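PDB 1MDB: 2,3-dihydroxybenzoate-AMP ligase from Bacillus subtilis, which belongs to the ANL superfamily of AMP-binding enzymes, with a large N-terminal and a small C-terminal domain, here holding AMP and 2,3-dihydroxy-benzoic acid. Local coordinates for residues A[215-220]-A[339-344]; A[469-474]-A[502-507]. One frame throughout, in Å; residues are numbered along the deposited sequence.

Interaction 1 and interaction 2 follow one another along the chain, the first closing before the second opens, and they fall in the two different parts of this two-domain enzyme. Residues 215-220 and 339-344 join the end of helix 204-218 to the loop after strand 337-339, within the large AMP-binding region, with the Tyr339 side chain about 6 Å from the bound 2,3-dihydroxy-benzoic acid. Residues 469-474 and 502-507 pair two parallel strands of the three-stranded sheet of the C-terminal domain. The centres of interactions 1 and 2 lie 38 Å apart and their nearest atoms about 25 Å, and no sheet is shared. Each contact thus lies within one domain, and neither spans the two.

Interaction 1 (A[215-220]-A[339-344]); sequences VEVCWL and YTRLDD
Val217, near the C-terminal end of helix 204-218, leans on Tyr339 and Arg341 with one methyl, CG1. That branch stands anti to the backbone N (chi1 178°), which directs it at the opposite loop, where it lies 3.6 Å from Arg341 CD and over one face of the guanidinium group. The same methyl reaches Tyr339 CB at 4.0 Å. The polar end of Arg341 turns elsewhere, with NH2 bonded to the carbonyl of Pro356. The backbone of Val217 takes part through a water, which donates to Val217 O and accepts from Leu342 N at 2.6 Å, bridging the helix end and the loop.

Cys218 follows with a sulfur-aromatic contact: SG approaches the Tyr339 ring obliquely, 3.5 Å from CE2. The hydroxyl of that tyrosine is hydrogen-bonded to Ser214, one turn back on the same helix, so the ring is tied to the helix at its far end too. The carbonyl of Cys218 meets Leu342 as well, with O 3.2 Å from CD1.

Trp219 leaves the helix with positive phi and lays its indole over Leu342. CB of the leucine sits 3.7 Å from the centroid of the six-membered ring, 7° off the normal, a CH-pi contact, while CD1 lies under the atoms nearer the five-membered ring. Asp343 OD2 comes to the edge of the indole, near its plane, 3.7 Å from Trp219 CZ2, its carboxylate turned 80° to the ring.

The helix therefore ends in a Schellman motif whose first non-helical residue covers a type I beta turn, Arg341 to Asp344. In this AMP-binding domain the arrangement backs the 2,3-dihydroxy-benzoic acid pocket, with Tyr339 touching Ser240 and Val329 of its lining.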
loop_
_atom_site.group_PDB
_atom_site.type_symbol
_atom_site.label_atom_id
_atom_site.label_comp_id
_atom_site.label_asym_id
_atom_site.label_seq_id
_atom_site.Cartn_x
_atom_site.Cartn_y
_atom_site.Cartn_z
ATOM N N VAL A 215 -3.371 14.796 3.431
ATOM C CA VAL A 215 -4.608 15.401 3.904
ATOM C C VAL A 215 -4.941 16.641 3.059
ATOM O O VAL A 215 -6.059 16.794 2.551
ATOM C CB VAL A 215 -4.489 15.815 5.394
ATOM C CG1 VAL A 215 -5.589 16.807 5.746
ATOM C CG2 VAL A 215 -4.602 14.579 6.290
ATOM N N GLU A 216 -3.961 17.517 2.909
ATOM C CA GLU A 216 -4.146 18.730 2.127
ATOM C C GLU A 216 -4.435 18.410 0.660
ATOM O O GLU A 216 -5.410 18.905 0.097
ATOM C CB GLU A 216 -2.909 19.615 2.257
ATOM C CG GLU A 216 -2.714 20.147 3.669
ATOM C CD GLU A 216 -1.356 20.772 3.880
ATOM O OE1 GLU A 216 -1.130 21.352 4.961
ATOM O OE2 GLU A 216 -0.505 20.681 2.971
ATOM N N VAL A 217 -3.610 17.567 0.046
ATOM C CA VAL A 217 -3.823 17.200 -1.355
ATOM C C VAL A 217 -5.144 16.459 -1.590
ATOM O O VAL A 217 -5.725 16.560 -2.663
ATOM C CB VAL A 217 -2.679 16.307 -1.897
ATOM C CG1 VAL A 217 -2.970 15.902 -3.336
ATOM C CG2 VAL A 217 -1.365 17.045 -1.831
ATOM N N CYS A 218 -5.623 15.723 -0.591
ATOM C CA CYS A 218 -6.860 14.964 -0.750
ATOM C C CYS A 218 -8.112 15.624 -0.147
ATOM O O CYS A 218 -9.196 15.044 -0.155
ATOM C CB CYS A 218 -6.669 13.549 -0.177
ATOM S SG CYS A 218 -5.386 12.572 -1.045
ATOM N N TRP A 219 -7.951 16.836 0.375
ATOM C CA TRP A 219 -9.054 17.597 0.954
ATOM C C TRP A 219 -9.801 16.900 2.098
ATOM O O TRP A 219 -11.026 16.986 2.174
ATOM C CB TRP A 219 -10.061 17.982 -0.147
ATOM C CG TRP A 219 -9.475 18.789 -1.278
ATOM C CD1 TRP A 219 -8.210 19.296 -1.355
ATOM C CD2 TRP A 219 -10.126 19.155 -2.505
ATOM N NE1 TRP A 219 -8.029 19.948 -2.553
ATOM C CE2 TRP A 219 -9.191 19.877 -3.277
ATOM C CE3 TRP A 219 -11.412 18.941 -3.025
ATOM C CZ2 TRP A 219 -9.497 20.383 -4.547
ATOM C CZ3 TRP A 219 -11.718 19.447 -4.288
ATOM C CH2 TRP A 219 -10.761 20.160 -5.033
ATOM N N LEU A 220 -9.084 16.221 2.985
ATOM C CA LEU A 220 -9.750 15.547 4.096
ATOM C C LEU A 220 -10.091 16.524 5.221
ATOM O O LEU A 220 -9.325 17.448 5.508
ATOM C CB LEU A 220 -8.871 14.433 4.681
ATOM C CG LEU A 220 -8.450 13.245 3.815
ATOM C CD1 LEU A 220 -7.859 12.165 4.726
ATOM C CD2 LEU A 220 -9.647 12.699 3.043
ATOM N N TYR A 339 -0.139 12.079 -6.561
ATOM C CA TYR A 339 -1.595 12.079 -6.723
ATOM C C TYR A 339 -2.051 12.987 -7.856
ATOM O O TYR A 339 -1.431 14.013 -8.122
ATOM C CB TYR A 339 -2.322 12.619 -5.478
ATOM C CG TYR A 339 -2.060 11.974 -4.134
ATOM C CD1 TYR A 339 -0.960 12.343 -3.364
ATOM C CD2 TYR A 339 -2.973 11.063 -3.586
ATOM C CE1 TYR A 339 -0.781 11.832 -2.076
ATOM C CE2 TYR A 339 -2.799 10.546 -2.302
ATOM C CZ TYR A 339 -1.706 10.935 -1.554
ATOM O OH TYR A 339 -1.541 10.444 -0.281
ATOM N N THR A 340 -3.136 12.614 -8.525
ATOM C CA THR A 340 -3.703 13.510 -9.520
ATOM C C THR A 340 -4.472 14.430 -8.568
ATOM O O THR A 340 -4.972 13.968 -7.533
ATOM C CB THR A 340 -4.697 12.802 -10.464
ATOM O OG1 THR A 340 -5.641 12.045 -9.699
ATOM C CG2 THR A 340 -3.958 11.889 -11.425
ATOM N N ARG A 341 -4.544 15.722 -8.867
ATOM C CA ARG A 341 -5.251 16.629 -7.965
ATOM C C ARG A 341 -6.754 16.515 -8.147
ATOM O O ARG A 341 -7.236 16.242 -9.241
ATOM C CB ARG A 341 -4.773 18.068 -8.167
ATOM C CG ARG A 341 -3.295 18.268 -7.815
ATOM C CD ARG A 341 -2.981 17.809 -6.385
ATOM N NE ARG A 341 -1.631 18.173 -5.948
ATOM C CZ ARG A 341 -0.532 17.468 -6.196
ATOM N NH1 ARG A 341 -0.598 16.333 -6.887
ATOM N NH2 ARG A 341 0.642 17.901 -5.753
ATOM N N LEU A 342 -7.495 16.715 -7.062
ATOM C CA LEU A 342 -8.948 16.591 -7.089
ATOM C C LEU A 342 -9.681 17.579 -8.006
ATOM O O LEU A 342 -10.825 17.332 -8.401
ATOM C CB LEU A 342 -9.492 16.674 -5.657
ATOM C CG LEU A 342 -8.949 15.590 -4.713
ATOM C CD1 LEU A 342 -9.475 15.805 -3.292
ATOM C CD2 LEU A 342 -9.352 14.211 -5.226
ATOM N N ASP A 343 -9.027 18.681 -8.354
ATOM C CA ASP A 343 -9.623 19.672 -9.242
ATOM C C ASP A 343 -8.875 19.717 -10.575
ATOM O O ASP A 343 -8.806 20.764 -11.225
ATOM C CB ASP A 343 -9.598 21.062 -8.603
ATOM C CG ASP A 343 -8.217 21.459 -8.127
ATOM O OD1 ASP A 343 -7.229 20.803 -8.527
ATOM O OD2 ASP A 343 -8.118 22.436 -7.352
ATOM N N ASP A 344 -8.305 18.583 -10.970
ATOM C CA ASP A 344 -7.567 18.477 -12.225
ATOM C C ASP A 344 -8.513 18.130 -13.367
ATOM O O ASP A 344 -9.610 17.619 -13.142
ATOM C CB ASP A 344 -6.499 17.378 -12.118
ATOM C CG ASP A 344 -5.175 17.895 -11.610
ATOM O OD1 ASP A 344 -4.295 17.065 -11.289
ATOM O OD2 ASP A 344 -5.011 19.131 -11.539
HETATM O O HOH W 1 -6.167 17.867 -5.122
#

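Interaction 2 (A[469-474]-A[502-507]); sequences GERSCV and IPDRVE
Ser472 O is gripped by two successive amides of the other segment: Arg505 N binds it at 2.9 Å in the carbonyl plane, and Asp504 N adds a weaker, more bent bond. Asp504 N also donates to Ser472 OG at 3.0 Å. With chi1 at 71°, OG is set between the backbone N and the carbonyl carbon, from where it both accepts this amide and donates to a water that in turn donates to Ile502 O.

The carboxylate of Asp504 returns the grip. Its OD2 takes Ser472 N at 2.9 Å through the anti lone pair, in a fairly straight bond of 162°. OD1 meets Arg471 NH1 at 3.0 Å in a salt bridge whose hydrogen bond is weak, the guanidinium and carboxylate planes standing 79° apart. The stronger partners lie outside: Arg435 NH2 also forms a salt bridge with OD1, and Arg471 NE pairs with Asp465.

Beyond Asp504 the strands run parallel. Val474 N donates to Arg505 O, and Val474 O receives Glu507 N at 3.0 Å, the regular ladder of a beta-alpha-beta unit whose crossover helix is 485-494. On one face Val474 CG1 rests 3.6 Å from Pro503 CB and also touches Val506 CG2. On the other, Cys473 SG packs against Glu507 CG, while within its own strand Arg505 holds Glu507 OE2 side-on with NE and NH2.

The chemistry thus changes along the pair. Where the strands begin to meet, side-chain bonds supplement the backbone, and the two arginines gathered at OD1, Arg471 and Arg435, would be expected to favour the ionised form of Asp504; farther on, backbone bonds and apolar contacts join the strands.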
loop_
_atom_site.group_PDB
_atom_site.type_symbol
_atom_site.label_atom_id
_atom_site.label_comp_id
_atom_site.label_asym_id
_atom_site.label_seq_id
_atom_site.Cartn_x
_atom_site.Cartn_y
_atom_site.Cartn_z
ATOM N N GLY A 469 14.622 -15.482 -26.894
ATOM C CA GLY A 469 14.966 -15.146 -25.527
ATOM C C GLY A 469 13.718 -14.983 -24.680
ATOM O O GLY A 469 13.594 -15.580 -23.608
ATOM N N GLU A 470 12.785 -14.181 -25.183
ATOM C CA GLU A 470 11.531 -13.908 -24.497
ATOM C C GLU A 470 10.390 -13.720 -25.476
ATOM O O GLU A 470 10.558 -13.112 -26.542
ATOM C CB GLU A 470 11.636 -12.616 -23.678
ATOM C CG GLU A 470 11.764 -12.783 -22.178
ATOM C CD GLU A 470 11.904 -11.439 -21.456
ATOM O OE1 GLU A 470 11.055 -10.541 -21.678
ATOM O OE2 GLU A 470 12.861 -11.291 -20.661
ATOM N N ARG A 471 9.232 -14.250 -25.115
ATOM C CA ARG A 471 8.028 -14.059 -25.910
ATOM C C ARG A 471 7.051 -13.453 -24.930
ATOM O O ARG A 471 7.380 -13.280 -23.759
ATOM C CB ARG A 471 7.479 -15.374 -26.466
ATOM C CG ARG A 471 7.962 -15.666 -27.879
ATOM C CD ARG A 471 7.278 -16.886 -28.460
ATOM N NE ARG A 471 7.949 -17.318 -29.676
ATOM C CZ ARG A 471 7.585 -16.966 -30.903
ATOM N NH1 ARG A 471 6.538 -16.167 -31.089
ATOM N NH2 ARG A 471 8.272 -17.412 -31.945
ATOM N N SER A 472 5.850 -13.137 -25.387
ATOM C CA SER A 472 4.874 -12.524 -24.503
ATOM C C SER A 472 3.609 -13.347 -24.335
ATOM O O SER A 472 3.080 -13.899 -25.302
ATOM C CB SER A 472 4.500 -11.149 -25.041
ATOM O OG SER A 472 3.725 -11.289 -26.213
ATOM N N CYS A 473 3.123 -13.401 -23.098
ATOM C CA CYS A 473 1.903 -14.133 -22.759
ATOM C C CYS A 473 0.980 -13.210 -21.985
ATOM O O CYS A 473 1.410 -12.572 -21.022
ATOM C CB CYS A 473 2.230 -15.344 -21.883
ATOM S SG CYS A 473 0.790 -16.343 -21.421
ATOM N N VAL A 474 -0.278 -13.115 -22.403
ATOM C CA VAL A 474 -1.231 -12.275 -21.682
ATOM C C VAL A 474 -2.290 -13.128 -21.000
ATOM O O VAL A 474 -2.946 -13.954 -21.639
ATOM C CB VAL A 474 -1.959 -11.251 -22.609
ATOM C CG1 VAL A 474 -2.765 -11.965 -23.699
ATOM C CG2 VAL A 474 -2.885 -10.393 -21.776
ATOM N N ILE A 502 1.833 -7.525 -30.007
ATOM C CA ILE A 502 0.735 -8.476 -29.935
ATOM C C ILE A 502 1.173 -9.696 -29.139
ATOM O O ILE A 502 2.202 -10.303 -29.437
ATOM C CB ILE A 502 0.292 -8.921 -31.348
ATOM C CG1 ILE A 502 -0.259 -7.719 -32.118
ATOM C CG2 ILE A 502 -0.767 -10.018 -31.251
ATOM C CD1 ILE A 502 -0.465 -7.998 -33.583
ATOM N N PRO A 503 0.392 -10.075 -28.115
ATOM C CA PRO A 503 0.721 -11.237 -27.279
ATOM C C PRO A 503 0.983 -12.471 -28.132
ATOM O O PRO A 503 0.202 -12.781 -29.025
ATOM C CB PRO A 503 -0.531 -11.418 -26.416
ATOM C CG PRO A 503 -1.116 -10.026 -26.348
ATOM C CD PRO A 503 -0.931 -9.526 -27.761
ATOM N N ASP A 504 2.080 -13.169 -27.867
ATOM C CA ASP A 504 2.381 -14.388 -28.611
ATOM C C ASP A 504 1.453 -15.479 -28.113
ATOM O O ASP A 504 1.059 -16.376 -28.857
ATOM C CB ASP A 504 3.821 -14.832 -28.367
ATOM C CG ASP A 504 4.822 -13.909 -29.000
ATOM O OD1 ASP A 504 4.851 -13.853 -30.242
ATOM O OD2 ASP A 504 5.571 -13.241 -28.256
ATOM N N ARG A 505 1.098 -15.394 -26.839
ATOM C CA ARG A 505 0.240 -16.405 -26.244
ATOM C C ARG A 505 -0.830 -15.827 -25.323
ATOM O O ARG A 505 -0.598 -14.838 -24.630
ATOM C CB ARG A 505 1.112 -17.402 -25.490
ATOM C CG ARG A 505 0.350 -18.476 -24.752
ATOM C CD ARG A 505 1.280 -19.607 -24.368
ATOM N NE ARG A 505 0.599 -20.597 -23.548
ATOM C CZ ARG A 505 1.028 -21.844 -23.376
ATOM N NH1 ARG A 505 2.134 -22.252 -23.977
ATOM N NH2 ARG A 505 0.356 -22.675 -22.591
ATOM N N VAL A 506 -1.999 -16.457 -25.319
ATOM C CA VAL A 506 -3.117 -16.016 -24.488
ATOM C C VAL A 506 -3.589 -17.101 -23.521
ATOM O O VAL A 506 -3.888 -18.223 -23.935
ATOM C CB VAL A 506 -4.316 -15.597 -25.360
ATOM C CG1 VAL A 506 -5.505 -15.250 -24.477
ATOM C CG2 VAL A 506 -3.930 -14.406 -26.239
ATOM N N GLU A 507 -3.653 -16.764 -22.234
ATOM C CA GLU A 507 -4.105 -17.708 -21.214
ATOM C C GLU A 507 -5.349 -17.171 -20.516
ATOM O O GLU A 507 -5.341 -16.059 -19.995
ATOM C CB GLU A 507 -3.016 -17.943 -20.165
ATOM C CG GLU A 507 -1.824 -18.751 -20.628
ATOM C CD GLU A 507 -2.175 -20.181 -20.977
ATOM O OE1 GLU A 507 -3.051 -20.760 -20.313
ATOM O OE2 GLU A 507 -1.557 -20.735 -21.905
HETATM O O HOH W 2 4.409 -9.222 -27.979
#